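Local coordinates for probable glutamine synthetase (PDB 4HPP), which belongs to the glutamine synthetase family, with an N-terminal beta domain and a larger catalytic domain that binds magnesium and glutamic acid, at residues L150-A155 and R184-T189; G157-W162 and R214-R219. One frame throughout, in Å; residues are numbered along the deposited sequence.

The two contacts lie side by side in the catalytic domain, their centres about 12 Å apart, and they interlock along the chain: helix 150-155 leads into helix 159-169, and strand 185-194 into helix 196-216. Contact 1 joins a short helix to a sheet strand. It is buried and polar, resting on one hydrogen bond from Y186 to a helix carbonyl, and its strand carries a magnesium ligand, E187. Contact 2 pairs a helix start with a helix end; it is partly buried and apolar, made by M216 against F159 and Q158. Packing of P160 CG against Q153 O joins them, and both reach the second subunit.

Contact 1 of 2, residues L150-A155 and R184-T189; sequences LQAQRA and RQYEVT. With MG (magnesium ion), chain B.
Y186 reaches from the strand to the helix backbone, where its hydroxyl gives a hydrogen bond to the carbonyl of A152. Along the side chain, CB leaves the strand and the first torsion sets CG beside the backbone N, anti to the carbonyl carbon (chi1 -59°), which carries the ring towards the helix. On the far half of the ring, CE1 lies 4.3 Å from Q153 CA, and both CE1 and CZ are 3.6 Å from A152 O. The tip makes the bond itself: Y186 OH to A152 O is 2.6 Å. The carbonyl meets the ring at its edge, close to the ring plane, but the hydroxyl stands above the carbonyl plane, 40° out of it, with a C=O...O angle of 138°. Tyrosine suits this place because a flat apolar ring can span the distance from strand to helix while its hydroxyl meets a backbone acceptor. A152 points its CB toward the strand, 4.3 Å from Y186 OH, and a methyl is small enough to let the hydroxyl reach the carbonyl.

The next residue, E187, has an extended chain with CG anti to the backbone N, and its OE2 binds magnesium at 2.5 Å, alongside E133 and E180. The carboxamide of Q153 turns instead to S25 of the second subunit. Strand 185-194 lies between strands 124-137 and 174-179, with the Y186 ring meeting that of F177 at a shallow angle between their planes, and helix 150-155 rests on P179 of strand 174-179 through A152 and Q153.

Contact 2 of 2, residues G157-W162 and R214-R219; sequences GQFPGW and RQMGLR
A Met-aromatic contact joins the end of helix 196-216 to the start of helix 159-169, with the sulfur of M216 at the edge of the F159 ring. SD lies 5.3 Å from the ring centroid and 84° off the ring normal, so it sits almost in the ring plane. It also touches F159 nearer the backbone, with M216 SD 3.7 Å from F159 CA and 3.9 Å from F159 CB. Because CG of F159 is anti to the backbone N (chi1 175°), the ring swings past the sulfur and presents the CD1 edge to it. Beyond SD, M216 bends at its last torsion (chi3 82°), which lays CE 3.8 Å from Q158 CB and equally close to F159 N. Methionine suits this place: its unbranched, flexible chain can fold its methyl against the start of the other helix while the polarisable sulfur meets the ring edge.

Just after M216, G217 ends helix 196-216 in a Schellman motif, and its positive phi, with no CB to jam against the preceding carbonyl O, suits glycine. F159 is wedged between this helix, where it packs on T209 and V212, and F134 and L136 of strand 124-137. M216 also touches P82, while Q158 packs on A85 and P160 on L9, both of the second subunit, which places helix 159-169 between its own sheet and a neighbouring chain.

Contact 1 of 2, residues L150-A155 and R184-T189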
loop_
_atom_site.group_PDB
_atom_site.type_symbol
_atom_site.label_atom_id
_atom_site.label_comp_id
_atom_site.label_asym_id
_atom_site.label_seq_id
_atom_site.Cartn_x
_atom_site.Cartn_y
_atom_site.Cartn_z
ATOM N N LEU A 150 32.431 8.050 -4.359
ATOM C CA LEU A 150 31.424 8.947 -3.729
ATOM C C LEU A 150 30.060 8.295 -3.925
ATOM O O LEU A 150 29.234 8.267 -3.012
ATOM C CB LEU A 150 31.418 10.405 -4.317
ATOM C CG LEU A 150 30.531 11.459 -3.610
ATOM C CD1 LEU A 150 30.741 11.470 -2.098
ATOM C CD2 LEU A 150 30.770 12.863 -4.132
ATOM N N GLN A 151 29.847 7.705 -5.093
ATOM C CA GLN A 151 28.567 7.096 -5.332
ATOM C C GLN A 151 28.291 5.980 -4.386
ATOM O O GLN A 151 27.116 5.815 -3.954
ATOM C CB GLN A 151 28.391 6.695 -6.784
ATOM C CG GLN A 151 28.014 7.859 -7.692
ATOM C CD GLN A 151 27.457 7.292 -8.970
ATOM O OE1 GLN A 151 28.198 6.722 -9.731
ATOM N NE2 GLN A 151 26.147 7.407 -9.188
ATOM N N ALA A 152 29.341 5.256 -3.983
ATOM C CA ALA A 152 29.108 4.102 -3.075
ATOM C C ALA A 152 28.782 4.612 -1.704
ATOM O O ALA A 152 27.966 4.010 -1.010
ATOM C CB ALA A 152 30.268 3.116 -3.005
ATOM N N GLN A 153 29.405 5.718 -1.289
ATOM C CA GLN A 153 29.027 6.305 -0.014
ATOM C C GLN A 153 27.565 6.833 -0.099
ATOM O O GLN A 153 26.754 6.564 0.791
ATOM C CB GLN A 153 30.048 7.368 0.426
ATOM C CG GLN A 153 29.595 8.106 1.674
ATOM C CD GLN A 153 30.681 8.397 2.689
ATOM O OE1 GLN A 153 31.831 7.904 2.611
ATOM N NE2 GLN A 153 30.320 9.219 3.671
ATOM N N ARG A 154 27.210 7.508 -1.202
ATOM C CA ARG A 154 25.846 7.971 -1.396
ATOM C C ARG A 154 24.808 6.894 -1.421
ATOM O O ARG A 154 23.679 7.156 -0.972
ATOM C CB ARG A 154 25.734 8.784 -2.658
ATOM C CG ARG A 154 26.505 10.081 -2.532
ATOM C CD ARG A 154 26.393 10.761 -1.155
ATOM N NE ARG A 154 25.172 11.547 -1.069
ATOM C CZ ARG A 154 24.956 12.484 -0.122
ATOM N NH1 ARG A 154 25.845 12.708 0.880
ATOM N NH2 ARG A 154 23.834 13.203 -0.163
ATOM N N ALA A 155 25.154 5.699 -1.938
ATOM C CA ALA A 155 24.156 4.631 -2.085
ATOM C C ALA A 155 23.637 4.223 -0.733
ATOM O O ALA A 155 22.486 3.749 -0.601
ATOM C CB ALA A 155 24.704 3.403 -2.828
ATOM N N ARG A 184 29.600 -3.210 -1.600
ATOM C CA ARG A 184 28.864 -3.029 -0.308
ATOM C C ARG A 184 29.814 -3.029 0.894
ATOM O O ARG A 184 29.370 -3.213 2.040
ATOM C CB ARG A 184 27.812 -4.141 -0.137
ATOM C CG ARG A 184 27.044 -4.493 -1.411
ATOM C CD ARG A 184 26.106 -3.339 -1.743
ATOM N NE ARG A 184 25.164 -3.612 -2.815
ATOM C CZ ARG A 184 24.364 -2.687 -3.362
ATOM N NH1 ARG A 184 24.395 -1.417 -2.909
ATOM N NH2 ARG A 184 23.540 -3.031 -4.380
ATOM N N GLN A 185 31.133 -2.897 0.663
ATOM C CA GLN A 185 31.997 -2.832 1.789
ATOM C C GLN A 185 32.151 -1.382 2.282
ATOM O O GLN A 185 32.367 -0.444 1.462
ATOM C CB GLN A 185 33.338 -3.403 1.445
ATOM C CG GLN A 185 34.141 -3.741 2.685
ATOM C CD GLN A 185 35.515 -4.300 2.401
ATOM O OE1 GLN A 185 36.160 -3.955 1.394
ATOM N NE2 GLN A 185 36.001 -5.143 3.316
ATOM N N TYR A 186 32.062 -1.229 3.608
ATOM C CA TYR A 186 32.347 0.037 4.305
ATOM C C TYR A 186 33.299 -0.150 5.482
ATOM O O TYR A 186 33.508 -1.252 5.959
ATOM C CB TYR A 186 31.064 0.672 4.801
ATOM C CG TYR A 186 30.154 0.932 3.630
ATOM C CD1 TYR A 186 30.215 2.161 2.963
ATOM C CD2 TYR A 186 29.307 -0.086 3.116
ATOM C CE1 TYR A 186 29.447 2.418 1.875
ATOM C CE2 TYR A 186 28.507 0.184 2.023
ATOM C CZ TYR A 186 28.591 1.444 1.408
ATOM O OH TYR A 186 27.838 1.775 0.306
ATOM N N GLU A 187 33.923 0.943 5.892
ATOM C CA GLU A 187 34.815 0.940 7.023
ATOM C C GLU A 187 34.532 2.151 7.907
ATOM O O GLU A 187 34.384 3.284 7.437
ATOM C CB GLU A 187 36.258 0.940 6.568
ATOM C CG GLU A 187 37.244 0.681 7.712
ATOM C CD GLU A 187 38.720 0.831 7.315
ATOM O OE1 GLU A 187 39.604 0.713 8.190
ATOM O OE2 GLU A 187 39.018 1.042 6.133
ATOM N N VAL A 188 34.433 1.887 9.193
ATOM C CA VAL A 188 34.402 2.959 10.153
ATOM C C VAL A 188 35.579 2.820 11.154
ATOM O O VAL A 188 35.928 1.711 11.573
ATOM C CB VAL A 188 33.030 3.091 10.818
ATOM C CG1 VAL A 188 32.602 1.783 11.483
ATOM C CG2 VAL A 188 33.049 4.244 11.820
ATOM N N THR A 189 36.224 3.947 11.457
ATOM C CA THR A 189 37.369 3.970 12.339
ATOM C C THR A 189 37.011 4.960 13.452
ATOM O O THR A 189 36.158 5.879 13.299
ATOM C CB THR A 189 38.670 4.431 11.634
ATOM O OG1 THR A 189 38.452 5.712 11.082
ATOM C CG2 THR A 189 39.115 3.558 10.485
HETATM MG MG MG B . 40.627 -0.669 5.220
#

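Contact 2 of 2, residues G157-W162 and R214-R219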
loop_
_atom_site.group_PDB
_atom_site.type_symbol
_atom_site.label_atom_id
_atom_site.label_comp_id
_atom_site.label_asym_id
_atom_site.label_seq_id
_atom_site.Cartn_x
_atom_site.Cartn_y
_atom_site.Cartn_z
ATOM N N GLY A 157 22.660 5.935 1.566
ATOM C CA GLY A 157 21.536 6.772 1.997
ATOM C C GLY A 157 21.844 7.477 3.327
ATOM O O GLY A 157 22.922 8.048 3.474
ATOM N N GLN A 158 20.930 7.333 4.288
ATOM C CA GLN A 158 21.066 7.922 5.667
ATOM C C GLN A 158 21.913 7.077 6.672
ATOM O O GLN A 158 22.099 7.477 7.850
ATOM C CB GLN A 158 19.665 8.256 6.296
ATOM C CG GLN A 158 18.849 9.305 5.535
ATOM C CD GLN A 158 17.344 9.018 5.376
ATOM O OE1 GLN A 158 16.679 8.494 6.278
ATOM N NE2 GLN A 158 16.796 9.405 4.222
ATOM N N PHE A 159 22.393 5.924 6.212
ATOM C CA PHE A 159 23.088 4.966 7.089
ATOM C C PHE A 159 24.398 5.535 7.602
ATOM O O PHE A 159 24.589 5.595 8.814
ATOM C CB PHE A 159 23.327 3.575 6.423
ATOM C CG PHE A 159 24.141 2.645 7.280
ATOM C CD1 PHE A 159 23.536 1.973 8.350
ATOM C CD2 PHE A 159 25.507 2.490 7.054
ATOM C CE1 PHE A 159 24.279 1.173 9.176
ATOM C CE2 PHE A 159 26.253 1.706 7.876
ATOM C CZ PHE A 159 25.641 1.041 8.940
ATOM N N PRO A 160 25.295 6.011 6.721
ATOM C CA PRO A 160 26.550 6.540 7.322
ATOM C C PRO A 160 26.307 7.684 8.334
ATOM O O PRO A 160 26.900 7.645 9.434
ATOM C CB PRO A 160 27.316 7.082 6.119
ATOM C CG PRO A 160 26.604 6.514 4.910
ATOM C CD PRO A 160 25.166 6.456 5.331
ATOM N N GLY A 161 25.458 8.672 7.974
ATOM C CA GLY A 161 25.094 9.776 8.912
ATOM C C GLY A 161 24.551 9.237 10.229
ATOM O O GLY A 161 24.949 9.675 11.302
ATOM N N TRP A 162 23.711 8.211 10.169
ATOM C CA TRP A 162 23.126 7.628 11.399
ATOM C C TRP A 162 24.073 6.717 12.083
ATOM O O TRP A 162 23.971 6.475 13.275
ATOM C CB TRP A 162 21.843 6.875 11.131
ATOM C CG TRP A 162 20.660 7.764 11.282
ATOM C CD1 TRP A 162 19.768 8.142 10.295
ATOM C CD2 TRP A 162 20.188 8.436 12.504
ATOM N NE1 TRP A 162 18.794 8.968 10.797
ATOM C CE2 TRP A 162 18.997 9.196 12.121
ATOM C CE3 TRP A 162 20.635 8.503 13.828
ATOM C CZ2 TRP A 162 18.299 10.010 13.041
ATOM C CZ3 TRP A 162 19.918 9.291 14.737
ATOM C CH2 TRP A 162 18.782 10.030 14.346
ATOM N N ARG A 214 20.004 -2.745 11.710
ATOM C CA ARG A 214 18.705 -3.336 12.069
ATOM C C ARG A 214 17.620 -2.262 11.961
ATOM O O ARG A 214 16.567 -2.533 11.396
ATOM C CB ARG A 214 18.731 -3.953 13.462
ATOM C CG ARG A 214 17.469 -4.730 13.829
ATOM C CD ARG A 214 17.470 -5.082 15.323
ATOM N NE ARG A 214 17.337 -3.899 16.171
ATOM C CZ ARG A 214 16.180 -3.326 16.501
ATOM N NH1 ARG A 214 15.016 -3.765 16.054
ATOM N NH2 ARG A 214 16.180 -2.264 17.261
ATOM N N GLN A 215 17.908 -1.038 12.448
ATOM C CA GLN A 215 16.874 -0.017 12.526
ATOM C C GLN A 215 16.395 0.438 11.148
ATOM O O GLN A 215 15.290 0.981 11.029
ATOM C CB GLN A 215 17.285 1.164 13.399
ATOM C CG GLN A 215 17.356 0.799 14.850
ATOM C CD GLN A 215 17.416 2.008 15.739
ATOM O OE1 GLN A 215 17.011 3.113 15.338
ATOM N NE2 GLN A 215 17.955 1.823 16.943
ATOM N N MET A 216 17.173 0.137 10.112
ATOM C CA MET A 216 16.861 0.636 8.747
ATOM C C MET A 216 16.406 -0.513 7.870
ATOM O O MET A 216 16.013 -0.304 6.721
ATOM C CB MET A 216 18.090 1.341 8.142
ATOM C CG MET A 216 18.609 2.529 8.981
ATOM S SD MET A 216 19.914 3.531 8.273
ATOM C CE MET A 216 18.994 4.625 7.211
ATOM N N GLY A 217 16.443 -1.734 8.420
ATOM C CA GLY A 217 15.908 -2.883 7.700
ATOM C C GLY A 217 17.070 -3.427 6.894
ATOM O O GLY A 217 16.873 -4.250 6.035
ATOM N N LEU A 218 18.288 -2.958 7.167
ATOM C CA LEU A 218 19.481 -3.463 6.501
ATOM C C LEU A 218 20.133 -4.528 7.331
ATOM O O LEU A 218 19.739 -4.814 8.455
ATOM C CB LEU A 218 20.468 -2.335 6.185
ATOM C CG LEU A 218 19.824 -1.187 5.372
ATOM C CD1 LEU A 218 20.667 0.084 5.330
ATOM C CD2 LEU A 218 19.385 -1.537 3.942
ATOM N N ARG A 219 21.140 -5.150 6.752
ATOM C CA ARG A 219 21.944 -6.128 7.445
ATOM C C ARG A 219 23.460 -5.837 7.291
ATOM O O ARG A 219 23.935 -5.277 6.251
ATOM C CB ARG A 219 21.648 -7.478 6.816
ATOM C CG ARG A 219 20.430 -8.167 7.380
ATOM C CD ARG A 219 20.194 -9.451 6.614
ATOM N NE ARG A 219 19.899 -9.091 5.244
ATOM C CZ ARG A 219 20.571 -9.534 4.193
ATOM N NH1 ARG A 219 21.577 -10.423 4.374
ATOM N NH2 ARG A 219 20.203 -9.091 2.966
#